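Local coordinates for antigen MTB48, Mycobacterial protein (Mycobacterium smegmatis, PDB 4WJ1) that probably takes part in DNA conjugation, at least in the recipient strain, and is a protein of the ESX-1 type VII secretion system, at residues Glu7-Leu12 / Gly183-Ala188; Arg17-Cys22 / Arg69-Ile74; Thr151-Met156 / Thr219-His224; Asp225-Asn230 / Asp264-Tyr269. One frame throughout, in Å; residues are numbered along the deposited sequence.

Contact 1: residues Glu7-Leu12 / Gly183-Ala188; sequences ELQYEL and GWAGAA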
# COMPACT_ATOMS: atom_id res chain seq x y z
N GLU A 7 0.29 38.40 -4.11
CA GLU A 7 -1.09 38.81 -4.33
C GLU A 7 -2.00 37.63 -4.70
O GLU A 7 -1.60 36.73 -5.45
CB GLU A 7 -1.16 39.88 -5.43
CG GLU A 7 -2.23 40.93 -5.22
CD GLU A 7 -1.91 41.85 -4.04
OE1 GLU A 7 -0.83 42.49 -4.05
OE2 GLU A 7 -2.73 41.92 -3.11
N LEU A 8 -3.23 37.65 -4.18
CA LEU A 8 -4.20 36.61 -4.46
C LEU A 8 -4.70 36.66 -5.91
O LEU A 8 -5.33 37.63 -6.34
CB LEU A 8 -5.38 36.72 -3.49
CG LEU A 8 -6.56 35.79 -3.78
CD1 LEU A 8 -6.12 34.32 -3.85
CD2 LEU A 8 -7.65 35.95 -2.74
N GLN A 9 -4.39 35.59 -6.65
CA GLN A 9 -4.91 35.37 -8.00
C GLN A 9 -5.57 34.01 -8.03
O GLN A 9 -5.08 33.06 -7.41
CB GLN A 9 -3.80 35.40 -9.07
CG GLN A 9 -2.87 36.58 -9.03
CD GLN A 9 -3.56 37.86 -9.41
OE1 GLN A 9 -4.38 37.88 -10.33
NE2 GLN A 9 -3.24 38.94 -8.70
N TYR A 10 -6.68 33.89 -8.76
CA TYR A 10 -7.31 32.59 -8.95
C TYR A 10 -8.04 32.55 -10.27
O TYR A 10 -8.55 33.56 -10.73
CB TYR A 10 -8.30 32.30 -7.83
CG TYR A 10 -9.14 33.51 -7.53
CD1 TYR A 10 -10.26 33.80 -8.28
CD2 TYR A 10 -8.78 34.37 -6.50
CE1 TYR A 10 -11.02 34.92 -8.02
CE2 TYR A 10 -9.54 35.49 -6.22
CZ TYR A 10 -10.65 35.77 -6.98
OH TYR A 10 -11.39 36.89 -6.70
N GLU A 11 -8.08 31.38 -10.88
CA GLU A 11 -9.01 31.16 -11.97
C GLU A 11 -9.90 30.03 -11.55
O GLU A 11 -9.43 28.91 -11.33
CB GLU A 11 -8.27 30.88 -13.27
CG GLU A 11 -7.75 32.16 -13.91
CD GLU A 11 -6.47 31.96 -14.71
OE1 GLU A 11 -6.20 30.81 -15.13
OE2 GLU A 11 -5.73 32.95 -14.92
N LEU A 12 -11.19 30.33 -11.38
CA LEU A 12 -12.11 29.36 -10.79
C LEU A 12 -12.18 28.03 -11.56
O LEU A 12 -12.16 26.97 -10.94
CB LEU A 12 -13.50 29.99 -10.66
CG LEU A 12 -13.52 31.25 -9.79
CD1 LEU A 12 -14.86 31.95 -9.87
CD2 LEU A 12 -13.17 30.91 -8.33
N GLY A 183 -3.13 29.37 -12.59
CA GLY A 183 -3.64 30.70 -12.28
C GLY A 183 -3.98 30.94 -10.82
O GLY A 183 -4.64 31.93 -10.48
N TRP A 184 -3.56 30.04 -9.94
CA TRP A 184 -3.80 30.24 -8.53
C TRP A 184 -2.51 30.70 -7.86
O TRP A 184 -1.45 30.08 -8.01
CB TRP A 184 -4.32 28.95 -7.89
CG TRP A 184 -4.90 29.15 -6.52
CD1 TRP A 184 -5.23 30.35 -5.93
CD2 TRP A 184 -5.20 28.13 -5.56
NE1 TRP A 184 -5.73 30.12 -4.66
CE2 TRP A 184 -5.71 28.77 -4.41
CE3 TRP A 184 -5.08 26.74 -5.56
CZ2 TRP A 184 -6.12 28.07 -3.27
CZ3 TRP A 184 -5.49 26.04 -4.43
CH2 TRP A 184 -5.99 26.71 -3.30
N ALA A 185 -2.58 31.81 -7.14
CA ALA A 185 -1.41 32.33 -6.46
C ALA A 185 -1.83 32.95 -5.14
O ALA A 185 -2.98 33.35 -4.95
CB ALA A 185 -0.70 33.35 -7.32
N GLY A 186 -0.87 33.03 -4.22
CA GLY A 186 -1.11 33.66 -2.95
C GLY A 186 -0.91 32.64 -1.86
O GLY A 186 -0.47 31.52 -2.12
N ALA A 187 -1.24 33.02 -0.64
CA ALA A 187 -0.97 32.20 0.53
C ALA A 187 -1.67 30.87 0.43
O ALA A 187 -1.05 29.83 0.63
CB ALA A 187 -1.40 32.93 1.80
N ALA A 188 -2.96 30.90 0.14
CA ALA A 188 -3.76 29.68 0.06
C ALA A 188 -3.20 28.77 -1.01
O ALA A 188 -2.98 27.59 -0.76
CB ALA A 188 -5.21 30.00 -0.21
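Trp-184 sets the CD1 corner of its indole against the backbone of 7-12: CD1 lies 3.1 Å from Gln-9 O, which sits close to the ring plane, and the Tyr-10 CB methylene comes to the same CD1 obliquely at 4.1 Å. The carbonyl at this edge is also the acceptor of the shorter of two backbone bonds, Ala-185 N to Gln-9 O at 2.8 Å. Its partner, Gln-9 N to Ala-185 O, is 3.1 Å long, and the pair makes a single antiparallel hydrogen-bonded bridge. Leu-8 reaches the same Ala-185 carbonyl, with CD1 3.5 Å from O. Close passage is eased at Gly-186, whose CA is 4.5 Å from Leu-8 CA and whose phi of 119° suits glycine. The ring of Tyr-10 stacks on Tyr-81 of helix 40-96, and Trp-184 NE1 is hydrogen-bonded to Tyr-81 OH. Trp-184, Ala-185 and Gly-186 form a WXG motif just before helix 187-230, while Tyr-81 and Glu-85 have the YxxxE spacing. Their proximity is consistent with the composite export signal typical of PE-PPE substrates of type VII secretion, with 7-12 running beside it.

Contact 2: residues Arg17-Cys22 / Arg69-Ile74; sequences RKAHEC and RIAAAI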
# COMPACT_ATOMS: atom_id res chain seq x y z
N ARG A 17 -10.66 22.07 -12.13
CA ARG A 17 -9.79 21.08 -12.76
C ARG A 17 -8.89 20.43 -11.72
O ARG A 17 -8.72 19.22 -11.71
CB ARG A 17 -8.94 21.70 -13.88
CG ARG A 17 -9.62 21.74 -15.26
CD ARG A 17 -9.19 22.97 -16.12
NE ARG A 17 -7.82 23.42 -15.87
CZ ARG A 17 -7.32 24.60 -16.25
NH1 ARG A 17 -8.09 25.47 -16.91
NH2 ARG A 17 -6.06 24.92 -15.99
N LYS A 18 -8.36 21.23 -10.81
CA LYS A 18 -7.45 20.70 -9.80
C LYS A 18 -8.16 19.87 -8.74
O LYS A 18 -7.62 18.85 -8.29
CB LYS A 18 -6.69 21.81 -9.10
CG LYS A 18 -5.55 21.28 -8.26
CD LYS A 18 -4.37 20.91 -9.15
CE LYS A 18 -3.73 19.62 -8.72
NZ LYS A 18 -4.19 18.51 -9.54
N ALA A 19 -9.33 20.31 -8.32
CA ALA A 19 -10.09 19.54 -7.34
C ALA A 19 -10.46 18.22 -8.00
O ALA A 19 -10.43 17.15 -7.38
CB ALA A 19 -11.32 20.29 -6.88
N HIS A 20 -10.76 18.30 -9.29
CA HIS A 20 -11.15 17.13 -10.05
C HIS A 20 -9.98 16.15 -10.15
O HIS A 20 -10.16 14.97 -9.89
CB HIS A 20 -11.65 17.54 -11.44
CG HIS A 20 -11.97 16.40 -12.33
ND1 HIS A 20 -13.09 15.61 -12.16
CD2 HIS A 20 -11.33 15.89 -13.41
CE1 HIS A 20 -13.12 14.67 -13.09
NE2 HIS A 20 -12.07 14.83 -13.86
N GLU A 21 -8.78 16.64 -10.47
CA GLU A 21 -7.61 15.77 -10.53
C GLU A 21 -7.36 15.09 -9.20
O GLU A 21 -6.99 13.92 -9.16
CB GLU A 21 -6.34 16.52 -10.92
CG GLU A 21 -6.31 17.07 -12.33
CD GLU A 21 -5.06 17.91 -12.58
OE1 GLU A 21 -5.02 19.08 -12.13
OE2 GLU A 21 -4.10 17.40 -13.21
N CYS A 22 -7.56 15.83 -8.11
CA CYS A 22 -7.39 15.29 -6.77
C CYS A 22 -8.33 14.14 -6.46
O CYS A 22 -8.08 13.37 -5.54
CB CYS A 22 -7.60 16.37 -5.73
SG CYS A 22 -6.24 17.52 -5.68
N ARG A 69 -10.14 15.23 0.45
CA ARG A 69 -10.14 16.36 1.36
C ARG A 69 -9.48 17.58 0.72
O ARG A 69 -9.99 18.69 0.84
CB ARG A 69 -9.46 16.00 2.68
CG ARG A 69 -10.17 14.90 3.44
CD ARG A 69 -9.58 14.68 4.82
NE ARG A 69 -9.80 15.84 5.66
CZ ARG A 69 -8.86 16.70 6.01
NH1 ARG A 69 -7.60 16.52 5.60
NH2 ARG A 69 -9.16 17.74 6.78
N ILE A 70 -8.37 17.35 0.02
CA ILE A 70 -7.72 18.42 -0.71
C ILE A 70 -8.68 18.97 -1.76
O ILE A 70 -8.78 20.19 -1.92
CB ILE A 70 -6.43 17.95 -1.38
CG1 ILE A 70 -5.41 17.54 -0.32
CG2 ILE A 70 -5.86 19.05 -2.29
CD1 ILE A 70 -4.04 17.29 -0.87
N ALA A 71 -9.39 18.09 -2.44
CA ALA A 71 -10.38 18.53 -3.44
C ALA A 71 -11.41 19.43 -2.80
O ALA A 71 -11.78 20.46 -3.34
CB ALA A 71 -11.07 17.34 -4.10
N ALA A 72 -11.89 19.02 -1.63
CA ALA A 72 -12.95 19.74 -0.97
C ALA A 72 -12.44 21.09 -0.49
O ALA A 72 -13.15 22.09 -0.55
CB ALA A 72 -13.50 18.92 0.19
N ALA A 73 -11.20 21.11 -0.02
CA ALA A 73 -10.57 22.33 0.45
C ALA A 73 -10.43 23.31 -0.71
O ALA A 73 -10.70 24.50 -0.57
CB ALA A 73 -9.23 22.03 1.06
N ILE A 74 -10.03 22.78 -1.86
CA ILE A 74 -9.90 23.59 -3.06
C ILE A 74 -11.25 24.16 -3.44
O ILE A 74 -11.37 25.35 -3.74
CB ILE A 74 -9.30 22.77 -4.22
CG1 ILE A 74 -7.80 22.61 -4.02
CG2 ILE A 74 -9.55 23.43 -5.54
CD1 ILE A 74 -7.18 21.52 -4.89
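Ile-74 turns CG1 opposite its own carbonyl carbon (chi1 -77°), and Cys-22 does the same with SG (chi1 -73°); these torsions direct both ends into the seam between helices 12-22 and 40-96. The Ile-74 branches then divide the work. CG2 meets Ala-19 CB at 3.8 Å, whereas CD1, at the end of the extended arm, rests 3.8 Å from the aliphatic CG of Lys-18 and 4.2 Å from Cys-22 SG. The sulfur also touches the neighbouring isoleucine, with Cys-22 SG 3.7 Å from Ile-70 CG2, so the sulfur rests against both isoleucines, one helical turn apart, on the side facing helix 40-96. Opposed alanines bring the backbones together: Ala-19 CA and Ala-71 CA are 4.0 Å apart, and the Ala-71 CB methyl comes to 3.3 Å from Ala-19 O. Such small residues account for an axis separation of 8.0 Å at an angle of 166°, an antiparallel pair within the PE domain. From helix 187-230, Cys-192 and Gln-196 pack on Ile-74 and Leu-199 packs on Ile-70, joining this pair to the PPE part. Lys-18 carries its charge away from the seam. Its NZ forms a salt bridge of 2.8 Å with Glu-21 OE1, entered from above the carboxylate plane, and a further hydrogen bond to His-176 O, which together fix the bent chain. No hydrogen bond or salt bridge spans the two segments; their cohesion therefore rests on the fit of methyl, methylene and sulfur surfaces, with the Lys-18 ammonium paired along its own helix and with a carbonyl of the PPE part.

Contact 3: residues Thr151-Met156 / Thr219-His224; sequences TQALSM and TFVDAH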
# COMPACT_ATOMS: atom_id res chain seq x y z
N THR A 151 3.55 -26.81 -5.05
CA THR A 151 4.99 -26.80 -4.91
C THR A 151 5.63 -25.67 -5.72
O THR A 151 6.84 -25.43 -5.61
CB THR A 151 5.60 -28.17 -5.34
OG1 THR A 151 5.38 -28.38 -6.75
CG2 THR A 151 4.93 -29.29 -4.59
N GLN A 152 4.82 -24.97 -6.51
CA GLN A 152 5.33 -23.85 -7.28
C GLN A 152 4.97 -22.49 -6.69
O GLN A 152 5.44 -21.45 -7.18
CB GLN A 152 4.82 -23.92 -8.70
CG GLN A 152 5.56 -24.88 -9.59
CD GLN A 152 4.96 -24.92 -10.97
OE1 GLN A 152 4.01 -25.67 -11.23
NE2 GLN A 152 5.48 -24.09 -11.86
N ALA A 153 4.13 -22.51 -5.66
CA ALA A 153 3.67 -21.28 -4.98
C ALA A 153 3.23 -20.24 -5.98
O ALA A 153 3.58 -19.07 -5.86
CB ALA A 153 4.77 -20.73 -4.10
N LEU A 154 2.48 -20.68 -6.97
CA LEU A 154 2.00 -19.82 -8.05
C LEU A 154 1.13 -18.67 -7.56
O LEU A 154 1.19 -17.58 -8.12
CB LEU A 154 1.22 -20.64 -9.08
CG LEU A 154 2.05 -21.70 -9.78
CD1 LEU A 154 1.18 -22.53 -10.71
CD2 LEU A 154 3.19 -21.03 -10.53
N SER A 155 0.30 -18.93 -6.55
CA SER A 155 -0.56 -17.89 -5.99
C SER A 155 0.30 -16.77 -5.40
O SER A 155 0.16 -15.61 -5.76
CB SER A 155 -1.50 -18.45 -4.93
OG SER A 155 -2.36 -17.43 -4.43
N MSE A 156 1.21 -17.16 -4.52
CA MSE A 156 2.14 -16.23 -3.90
C MSE A 156 2.97 -15.50 -4.94
O MSE A 156 3.20 -14.30 -4.83
CB MSE A 156 3.04 -16.96 -2.90
CG MSE A 156 2.32 -17.27 -1.60
SE MSE A 156 1.53 -15.67 -0.77
CE MSE A 156 3.03 -14.47 -0.90
N THR A 219 11.34 -12.96 -1.49
CA THR A 219 12.18 -13.65 -0.53
C THR A 219 11.53 -14.96 -0.09
O THR A 219 12.18 -15.99 -0.01
CB THR A 219 12.46 -12.74 0.67
OG1 THR A 219 13.37 -11.73 0.23
CG2 THR A 219 13.08 -13.51 1.82
N PHE A 220 10.22 -14.91 0.13
CA PHE A 220 9.45 -16.07 0.52
C PHE A 220 9.38 -17.13 -0.60
O PHE A 220 9.74 -18.28 -0.38
CB PHE A 220 8.05 -15.62 0.94
CG PHE A 220 7.10 -16.74 1.26
CD1 PHE A 220 7.51 -17.83 1.99
CD2 PHE A 220 5.79 -16.66 0.87
CE1 PHE A 220 6.64 -18.84 2.30
CE2 PHE A 220 4.90 -17.67 1.18
CZ PHE A 220 5.33 -18.76 1.90
N VAL A 221 8.93 -16.75 -1.79
CA VAL A 221 8.79 -17.74 -2.84
C VAL A 221 10.14 -18.31 -3.27
O VAL A 221 10.23 -19.50 -3.58
CB VAL A 221 8.04 -17.18 -4.06
CG1 VAL A 221 6.61 -16.88 -3.68
CG2 VAL A 221 8.72 -15.97 -4.62
N ASP A 222 11.19 -17.50 -3.25
CA ASP A 222 12.51 -18.03 -3.53
C ASP A 222 12.87 -19.11 -2.51
O ASP A 222 13.38 -20.17 -2.88
CB ASP A 222 13.58 -16.94 -3.52
CG ASP A 222 13.50 -16.03 -4.75
OD1 ASP A 222 12.69 -16.33 -5.65
OD2 ASP A 222 14.25 -15.03 -4.81
N ALA A 223 12.60 -18.83 -1.24
CA ALA A 223 12.91 -19.79 -0.19
C ALA A 223 12.07 -21.05 -0.35
O ALA A 223 12.52 -22.15 -0.05
CB ALA A 223 12.67 -19.18 1.16
N HIS A 224 10.85 -20.88 -0.82
CA HIS A 224 9.97 -22.01 -0.97
C HIS A 224 10.40 -22.89 -2.15
O HIS A 224 10.38 -24.11 -2.05
CB HIS A 224 8.52 -21.54 -1.14
CG HIS A 224 7.54 -22.66 -1.09
ND1 HIS A 224 7.17 -23.38 -2.21
CD2 HIS A 224 6.86 -23.21 -0.05
CE1 HIS A 224 6.30 -24.31 -1.86
NE2 HIS A 224 6.09 -24.23 -0.55
O HOH W 1 7.91 -22.86 -4.83
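Met-156, modelled as selenomethionine, meets two residues of the long helix with different parts of its chain. Its CB lies 3.7 Å from Val-221 CG1, and its CG lies 3.8 Å from Phe-220 CE2. Bends at chi2 and chi3 (-55° and -47°) then fold the chain back so that the terminal CE reaches the edge of the phenyl ring, in its plane, 3.9 Å from Phe-220 CD2; the two side chains cross at about a right angle. Ala-153 closes the next part of the seam, with CB 4.3 Å from Val-221 CG1 and 4.0 Å from His-224 ND1. Beyond it the contact turns polar and is mediated by solvent. One water donates to Thr-151 O at 2.9 Å and is hydrogen-bonded to His-224 ND1 at 2.8 Å, lying in the imidazole plane. The other ring nitrogen, His-224 NE2, is hydrogen-bonded to Asp-37 OD2, so the ring is gripped through both nitrogens and its rotation is fixed; the carboxylate would be expected to polarise it. The loop itself is held by Asp-150, whose OD1 and OD2 take the backbone N atoms of Gln-152 and Leu-154, ahead of helix 154-178. Ala-153 occupies the N-cap position of that helix. The seam thus joins the start of helix 154-178 to helix 187-230 in the PPE domain. Tyr-46 and Leu-49 of helix 40-96 cover Met-156, Val-45 and Leu-49 pack on Phe-220, and Tyr-269 of helix 248-272 also touches Phe-220.

Contact 4: residues Asp225-Asn230 / Asp264-Tyr269; sequences DKLVAN and DALEAY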
# COMPACT_ATOMS: atom_id res chain seq x y z
N ASP A 225 10.78 -22.24 -3.25
CA ASP A 225 11.40 -22.90 -4.40
C ASP A 225 12.56 -23.77 -3.95
O ASP A 225 12.65 -24.95 -4.31
CB ASP A 225 11.90 -21.87 -5.42
CG ASP A 225 10.77 -21.28 -6.28
OD1 ASP A 225 9.60 -21.68 -6.12
OD2 ASP A 225 11.07 -20.41 -7.12
N LYS A 226 13.45 -23.19 -3.16
CA LYS A 226 14.62 -23.90 -2.66
C LYS A 226 14.20 -25.06 -1.74
O LYS A 226 14.85 -26.10 -1.71
CB LYS A 226 15.54 -22.93 -1.93
CG LYS A 226 16.93 -23.44 -1.60
CD LYS A 226 17.88 -22.26 -1.39
CE LYS A 226 18.76 -22.43 -0.15
NZ LYS A 226 19.11 -21.10 0.48
N LEU A 227 13.11 -24.87 -1.01
CA LEU A 227 12.63 -25.91 -0.11
C LEU A 227 12.16 -27.10 -0.93
O LEU A 227 12.51 -28.25 -0.68
CB LEU A 227 11.50 -25.39 0.77
CG LEU A 227 10.74 -26.49 1.51
CD1 LEU A 227 11.60 -27.07 2.62
CD2 LEU A 227 9.41 -26.01 2.02
N VAL A 228 11.37 -26.82 -1.96
CA VAL A 228 10.86 -27.86 -2.82
C VAL A 228 12.00 -28.60 -3.53
O VAL A 228 11.98 -29.82 -3.66
CB VAL A 228 9.88 -27.28 -3.84
CG1 VAL A 228 9.57 -28.30 -4.94
CG2 VAL A 228 8.62 -26.84 -3.12
N ALA A 229 13.02 -27.85 -3.93
CA ALA A 229 14.19 -28.38 -4.62
C ALA A 229 15.06 -29.27 -3.73
O ALA A 229 15.54 -30.31 -4.17
CB ALA A 229 15.03 -27.24 -5.19
N ASN A 230 15.28 -28.86 -2.49
CA ASN A 230 16.20 -29.61 -1.64
C ASN A 230 15.54 -30.57 -0.67
O ASN A 230 16.22 -31.39 -0.07
CB ASN A 230 17.08 -28.65 -0.83
CG ASN A 230 17.93 -27.79 -1.71
OD1 ASN A 230 18.16 -28.11 -2.88
ND2 ASN A 230 18.40 -26.66 -1.17
N ASP A 264 17.40 -30.36 7.35
CA ASP A 264 18.24 -29.29 6.85
C ASP A 264 17.46 -28.36 5.92
O ASP A 264 17.59 -27.15 6.02
CB ASP A 264 19.47 -29.85 6.14
CG ASP A 264 20.43 -30.55 7.10
OD1 ASP A 264 20.25 -30.42 8.33
OD2 ASP A 264 21.36 -31.22 6.62
N ALA A 265 16.63 -28.93 5.05
CA ALA A 265 15.84 -28.11 4.14
C ALA A 265 14.83 -27.25 4.87
O ALA A 265 14.58 -26.11 4.49
CB ALA A 265 15.12 -28.97 3.13
N LEU A 266 14.23 -27.79 5.92
CA LEU A 266 13.20 -27.05 6.65
C LEU A 266 13.85 -25.93 7.46
O LEU A 266 13.31 -24.83 7.56
CB LEU A 266 12.41 -28.00 7.54
CG LEU A 266 11.41 -28.91 6.82
CD1 LEU A 266 11.04 -30.10 7.69
CD2 LEU A 266 10.16 -28.12 6.43
N GLU A 267 15.03 -26.22 8.01
CA GLU A 267 15.81 -25.22 8.72
C GLU A 267 16.18 -24.08 7.79
O GLU A 267 16.02 -22.92 8.12
CB GLU A 267 17.06 -25.86 9.33
CG GLU A 267 17.95 -24.91 10.12
CD GLU A 267 19.02 -25.64 10.94
OE1 GLU A 267 19.27 -26.85 10.69
OE2 GLU A 267 19.62 -25.00 11.84
N ALA A 268 16.67 -24.42 6.60
CA ALA A 268 17.05 -23.41 5.63
C ALA A 268 15.84 -22.60 5.20
O ALA A 268 15.94 -21.41 4.91
CB ALA A 268 17.72 -24.06 4.42
N TYR A 269 14.69 -23.26 5.16
CA TYR A 269 13.45 -22.62 4.77
C TYR A 269 12.99 -21.62 5.84
O TYR A 269 12.55 -20.51 5.55
CB TYR A 269 12.39 -23.68 4.51
CG TYR A 269 11.04 -23.17 4.09
CD1 TYR A 269 10.91 -22.24 3.06
CD2 TYR A 269 9.89 -23.63 4.71
CE1 TYR A 269 9.66 -21.78 2.67
CE2 TYR A 269 8.65 -23.18 4.33
CZ TYR A 269 8.54 -22.26 3.31
OH TYR A 269 7.28 -21.84 2.95
O HOH W 2 16.09 -20.42 1.87
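Leu-227 and Tyr-269 supply the CH-pi interaction of this contact: the CD2 methyl stands over one face of the phenol ring, 3.7 Å from the Tyr-269 centroid and 15° off the ring normal. Purely apolar contacts belong mainly to the other leucine branch. With chi1 at 167°, Leu-227 projects between the helices, and its CD1 lies 4.0 Å from Ala-265 CB and 4.2 Å from Leu-266 CD2. That methyl also abuts a backbone carbonyl, Leu-227 CD1 to Ala-265 O being 3.6 Å. At the end of helix 187-230, Asn-230 adds a looser touch, CB to Ala-265 CB at 4.4 Å. Polar links are indirect. A water donates to Ala-268 O at 3.2 Å and accepts a weak bond of 3.4 Å from Lys-226 NZ; no direct hydrogen bond joins the segments. The phenol hydroxyl is hydrogen-bonded to Thr-42 OG1 of helix 40-96, which helps fix the ring whose face the leucine covers. The short helical segments run antiparallel at 174°, their axes 9.2 Å apart at closest approach, with Leu-227 the largest single contributor to the buried surface, 101 of 258 Å². Both belong to the PPE domain, where the last turns of helix 187-230 lie alongside helix 248-272, with Ile-146 of helix 139-147 and Leu-39 also packing on Leu-227.

Overall arrangement
The four contacts form two pairs towards opposite ends of an elongated helical bundle. Contacts 1 and 2, with centres 15 Å apart, meet where Trp-184 CZ3 packs 4.2 Å from Ile-74 CG1, linking the WXG turn to the PE helix pair. Contacts 3 and 4 are closer, 11 Å between centres, and meet at Tyr-269 of contact 4, whose OH lies 3.1 Å from Phe-220 CE1 of contact 3. Helix 187-230 contributes to contacts 1, 3 and 4, and thus spans the 62 Å between the centres of contacts 1 and 4. Contact 2 belongs to the PE domain, contacts 3 and 4 to the PPE domain, and the centres of contacts 2 and 3 are 42 Å apart.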